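Local coordinates for protein novel antigen receptor (Ginglymostoma cirratum, PDB 4Q97) that forms the first constant domain (C1) of the shark heavy-chain-only antibody IgNAR, an immunoglobulin-fold module that probably helps carry the antigen-binding variable domain, at residues Y39-N50 and G87-A98. Numbering follows the deposited sequence.
Sequences YPENIAVSWQKN and GSVYSCQVSHSA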
loop_
_atom_site.group_PDB
_atom_site.type_symbol
_atom_site.label_atom_id
_atom_site.label_comp_id
_atom_site.label_asym_id
_atom_site.label_seq_id
_atom_site.Cartn_x
_atom_site.Cartn_y
_atom_site.Cartn_z
ATOM N N TYR A 39 13.803 9.995 -4.432
ATOM C CA TYR A 39 13.866 11.382 -4.870
ATOM C C TYR A 39 14.786 11.430 -6.089
ATOM O O TYR A 39 15.865 10.832 -6.054
ATOM C CB TYR A 39 14.422 12.287 -3.763
ATOM C CG TYR A 39 14.346 13.755 -4.109
ATOM C CD1 TYR A 39 13.253 14.521 -3.721
ATOM C CD2 TYR A 39 15.353 14.374 -4.852
ATOM C CE1 TYR A 39 13.166 15.862 -4.048
ATOM C CE2 TYR A 39 15.272 15.716 -5.191
ATOM C CZ TYR A 39 14.175 16.453 -4.780
ATOM O OH TYR A 39 14.078 17.787 -5.094
ATOM N N PRO A 40 14.366 12.111 -7.180
ATOM C CA PRO A 40 13.093 12.784 -7.483
ATOM C C PRO A 40 11.923 11.805 -7.623
ATOM O O PRO A 40 12.094 10.607 -7.398
ATOM C CB PRO A 40 13.368 13.459 -8.835
ATOM C CG PRO A 40 14.847 13.568 -8.925
ATOM C CD PRO A 40 15.344 12.323 -8.262
ATOM N N GLU A 41 10.750 12.314 -7.993
ATOM C CA GLU A 41 9.539 11.491 -8.095
ATOM C C GLU A 41 9.553 10.476 -9.254
ATOM O O GLU A 41 9.074 9.358 -9.095
ATOM C CB GLU A 41 8.286 12.379 -8.143
ATOM C CG GLU A 41 8.144 13.219 -9.400
ATOM C CD GLU A 41 7.728 14.644 -9.098
ATOM O OE1 GLU A 41 8.589 15.540 -9.218
ATOM O OE2 GLU A 41 6.553 14.868 -8.729
ATOM N N ASN A 42 10.104 10.876 -10.400
ATOM C CA ASN A 42 10.192 10.032 -11.600
ATOM C C ASN A 42 10.505 8.551 -11.390
ATOM O O ASN A 42 11.650 8.178 -11.137
ATOM C CB ASN A 42 11.201 10.623 -12.590
ATOM C CG ASN A 42 10.532 11.365 -13.730
ATOM O OD1 ASN A 42 10.766 11.064 -14.902
ATOM N ND2 ASN A 42 9.685 12.333 -13.393
ATOM N N ILE A 43 9.476 7.718 -11.512
ATOM C CA ILE A 43 9.635 6.265 -11.479
ATOM C C ILE A 43 8.832 5.584 -12.584
ATOM O O ILE A 43 7.843 6.138 -13.076
ATOM C CB ILE A 43 9.212 5.665 -10.118
ATOM C CG1 ILE A 43 7.925 6.333 -9.615
ATOM C CG2 ILE A 43 10.349 5.775 -9.103
ATOM C CD1 ILE A 43 7.291 5.656 -8.421
ATOM N N ALA A 44 9.269 4.388 -12.972
ATOM C CA ALA A 44 8.488 3.512 -13.847
ATOM C C ALA A 44 8.147 2.223 -13.100
ATOM O O ALA A 44 9.038 1.564 -12.551
ATOM C CB ALA A 44 9.253 3.204 -15.127
ATOM N N VAL A 45 6.858 1.882 -13.067
ATOM C CA VAL A 45 6.381 0.663 -12.404
ATOM C C VAL A 45 5.816 -0.313 -13.429
ATOM O O VAL A 45 5.052 0.076 -14.315
ATOM C CB VAL A 45 5.278 0.946 -11.354
ATOM C CG1 VAL A 45 5.046 -0.275 -10.470
ATOM C CG2 VAL A 45 5.628 2.153 -10.503
ATOM N N SER A 46 6.188 -1.581 -13.292
ATOM C CA SER A 46 5.688 -2.638 -14.172
ATOM C C SER A 46 5.568 -3.971 -13.441
ATOM O O SER A 46 6.456 -4.361 -12.678
ATOM C CB SER A 46 6.574 -2.787 -15.409
ATOM O OG SER A 46 7.916 -3.024 -15.038
ATOM N N TRP A 47 4.454 -4.655 -13.687
ATOM C CA TRP A 47 4.143 -5.927 -13.058
ATOM C C TRP A 47 4.405 -7.081 -13.999
ATOM O O TRP A 47 4.221 -6.955 -15.213
ATOM C CB TRP A 47 2.671 -5.961 -12.672
ATOM C CG TRP A 47 2.317 -5.092 -11.525
ATOM C CD1 TRP A 47 1.933 -3.784 -11.576
ATOM C CD2 TRP A 47 2.298 -5.466 -10.143
ATOM N NE1 TRP A 47 1.676 -3.318 -10.307
ATOM C CE2 TRP A 47 1.892 -4.331 -9.409
ATOM C CE3 TRP A 47 2.586 -6.651 -9.453
ATOM C CZ2 TRP A 47 1.764 -4.343 -8.011
ATOM C CZ3 TRP A 47 2.456 -6.663 -8.062
ATOM C CH2 TRP A 47 2.049 -5.514 -7.360
ATOM N N GLN A 48 4.820 -8.210 -13.426
ATOM C CA GLN A 48 4.977 -9.461 -14.166
ATOM C C GLN A 48 4.340 -10.633 -13.433
ATOM O O GLN A 48 4.227 -10.624 -12.206
ATOM C CB GLN A 48 6.452 -9.786 -14.418
ATOM C CG GLN A 48 7.056 -9.103 -15.632
ATOM C CD GLN A 48 8.117 -8.085 -15.271
ATOM O OE1 GLN A 48 9.169 -8.032 -15.908
ATOM N NE2 GLN A 48 7.855 -7.277 -14.245
ATOM N N LYS A 49 3.917 -11.628 -14.208
ATOM C CA LYS A 49 3.511 -12.927 -13.685
ATOM C C LYS A 49 4.346 -14.019 -14.355
ATOM O O LYS A 49 4.427 -14.074 -15.586
ATOM C CB LYS A 49 2.022 -13.175 -13.943
ATOM C CG LYS A 49 1.521 -14.516 -13.429
ATOM C CD LYS A 49 0.215 -14.907 -14.097
ATOM C CE LYS A 49 -0.013 -16.405 -13.992
ATOM N NZ LYS A 49 -1.001 -16.878 -14.998
ATOM N N ASN A 50 4.962 -14.879 -13.544
ATOM C CA ASN A 50 5.750 -16.018 -14.041
ATOM C C ASN A 50 6.699 -15.685 -15.193
ATOM O O ASN A 50 6.672 -16.353 -16.229
ATOM C CB ASN A 50 4.830 -17.181 -14.445
ATOM C CG ASN A 50 4.682 -18.221 -13.353
ATOM O OD1 ASN A 50 4.332 -17.902 -12.220
ATOM N ND2 ASN A 50 4.939 -19.479 -13.697
ATOM N N GLY A 87 0.900 -21.674 -8.219
ATOM C CA GLY A 87 2.309 -21.460 -7.917
ATOM C C GLY A 87 2.858 -20.355 -8.796
ATOM O O GLY A 87 4.013 -20.409 -9.219
ATOM N N SER A 88 2.007 -19.372 -9.090
ATOM C CA SER A 88 2.383 -18.215 -9.896
ATOM C C SER A 88 3.312 -17.305 -9.106
ATOM O O SER A 88 3.140 -17.126 -7.898
ATOM C CB SER A 88 1.145 -17.420 -10.333
ATOM O OG SER A 88 0.373 -18.112 -11.303
ATOM N N VAL A 89 4.307 -16.752 -9.791
ATOM C CA VAL A 89 5.164 -15.731 -9.201
ATOM C C VAL A 89 4.777 -14.380 -9.765
ATOM O O VAL A 89 4.773 -14.177 -10.978
ATOM C CB VAL A 89 6.676 -15.990 -9.428
ATOM C CG1 VAL A 89 7.003 -16.209 -10.900
ATOM C CG2 VAL A 89 7.512 -14.854 -8.853
ATOM N N TYR A 90 4.440 -13.461 -8.874
ATOM C CA TYR A 90 4.188 -12.098 -9.282
ATOM C C TYR A 90 5.339 -11.219 -8.836
ATOM O O TYR A 90 5.839 -11.344 -7.715
ATOM C CB TYR A 90 2.867 -11.601 -8.710
ATOM C CG TYR A 90 1.661 -12.320 -9.268
ATOM C CD1 TYR A 90 1.028 -11.862 -10.421
ATOM C CD2 TYR A 90 1.154 -13.457 -8.645
ATOM C CE1 TYR A 90 -0.078 -12.515 -10.936
ATOM C CE2 TYR A 90 0.049 -14.119 -9.154
ATOM C CZ TYR A 90 -0.562 -13.643 -10.300
ATOM O OH TYR A 90 -1.661 -14.289 -10.816
ATOM N N SER A 91 5.769 -10.348 -9.739
ATOM C CA SER A 91 6.822 -9.396 -9.448
ATOM C C SER A 91 6.397 -8.013 -9.920
ATOM O O SER A 91 5.731 -7.882 -10.946
ATOM C CB SER A 91 8.136 -9.820 -10.122
ATOM O OG SER A 91 8.021 -9.837 -11.541
ATOM N N CYS A 92 6.741 -6.992 -9.140
ATOM C CA CYS A 92 6.729 -5.623 -9.632
ATOM C C CYS A 92 8.175 -5.163 -9.786
ATOM O O CYS A 92 9.076 -5.602 -9.054
ATOM C CB CYS A 92 5.940 -4.673 -8.715
ATOM S SG CYS A 92 6.721 -4.383 -7.114
ATOM N N GLN A 93 8.377 -4.280 -10.754
ATOM C CA GLN A 93 9.688 -3.791 -11.110
ATOM C C GLN A 93 9.638 -2.265 -11.069
ATOM O O GLN A 93 8.728 -1.651 -11.637
ATOM C CB GLN A 93 10.077 -4.326 -12.492
ATOM C CG GLN A 93 11.516 -4.061 -12.905
ATOM C CD GLN A 93 12.210 -5.281 -13.497
ATOM O OE1 GLN A 93 11.574 -6.162 -14.076
ATOM N NE2 GLN A 93 13.530 -5.332 -13.350
ATOM N N VAL A 94 10.602 -1.668 -10.371
ATOM C CA VAL A 94 10.648 -0.217 -10.183
ATOM C C VAL A 94 11.916 0.407 -10.779
ATOM O O VAL A 94 13.041 0.014 -10.445
ATOM C CB VAL A 94 10.530 0.179 -8.695
ATOM C CG1 VAL A 94 10.352 1.689 -8.568
ATOM C CG2 VAL A 94 9.374 -0.558 -8.024
ATOM N N SER A 95 11.716 1.388 -11.656
ATOM C CA SER A 95 12.813 2.082 -12.320
ATOM C C SER A 95 12.927 3.522 -11.870
ATOM O O SER A 95 11.929 4.240 -11.790
ATOM C CB SER A 95 12.651 2.037 -13.841
ATOM O OG SER A 95 13.751 1.381 -14.442
ATOM N N HIS A 96 14.159 3.936 -11.589
ATOM C CA HIS A 96 14.453 5.282 -11.130
ATOM C C HIS A 96 15.705 5.757 -11.856
ATOM O O HIS A 96 16.827 5.454 -11.451
ATOM C CB HIS A 96 14.637 5.288 -9.608
ATOM C CG HIS A 96 14.646 6.656 -8.998
ATOM N ND1 HIS A 96 13.599 7.541 -9.137
ATOM C CD2 HIS A 96 15.566 7.281 -8.228
ATOM C CE1 HIS A 96 13.883 8.657 -8.491
ATOM N NE2 HIS A 96 15.070 8.523 -7.929
ATOM N N SER A 97 15.497 6.485 -12.950
ATOM C CA SER A 97 16.592 6.939 -13.806
ATOM C C SER A 97 17.636 7.764 -13.061
ATOM O O SER A 97 18.836 7.553 -13.243
ATOM C CB SER A 97 16.059 7.739 -14.992
ATOM O OG SER A 97 17.122 8.160 -15.829
ATOM N N ALA A 98 17.176 8.691 -12.221
ATOM C CA ALA A 98 18.064 9.637 -11.545
ATOM C C ALA A 98 19.124 8.945 -10.688
ATOM O O ALA A 98 20.192 9.501 -10.432
ATOM C CB ALA A 98 17.258 10.621 -10.712
#
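Trp-47 and Cys-92 face each other as a non-hydrogen-bonded pair at the middle of two antiparallel strands, 44-49 and 89-96. Cys-92 CB sits over the six-membered ring of Trp-47, 3.9 Å from its centroid and 6° off the normal, a CH-pi contact; SG lies farther above the same ring. Tryptophan packed against the disulfide that links the two sheets is characteristic of the immunoglobulin fold.

Backbone hydrogen bonds join Ala-44 with Ser-95, Ser-46 with Gln-93 and Gln-48 with Ser-91, two to each pair. At Asn-50, which is poorly ordered, the side chain takes part: Asn-50 OD1 accepts Val-89 N at 2.7 Å, while Asn-50 N donates to Val-89 O.

At the other end the His-96 imidazole reaches back to the loop before strand 44-49, CG anti to the backbone N (chi1 -167°). His-96 NE2 donates to Tyr-39 O at 3.1 Å, in the ring plane but well above the carbonyl plane (72° out of it); His-96 ND1 donates to Asn-42 O at 2.9 Å. Donating from both nitrogens would make the ring probably cationic, and it bridges two carbonyls of the loop that holds the cis Tyr-39–Pro-40 peptide; Pro-40 CD meets Ala-98 CB at 3.5 Å.

The extended Lys-49 chain runs alongside Tyr-90, Lys-49 CG 3.6 Å from Tyr-90 CE1; NZ pairs with Glu-83 OE2, and Tyr-90 OH bonds to Glu-83 O.

Strands 52-53 and 101-108 flank the pair, while Val-45, Trp-47 and Tyr-90 pack against strands 28-38 and 71-80 of the facing sheet, where Cys-33 completes the disulfide.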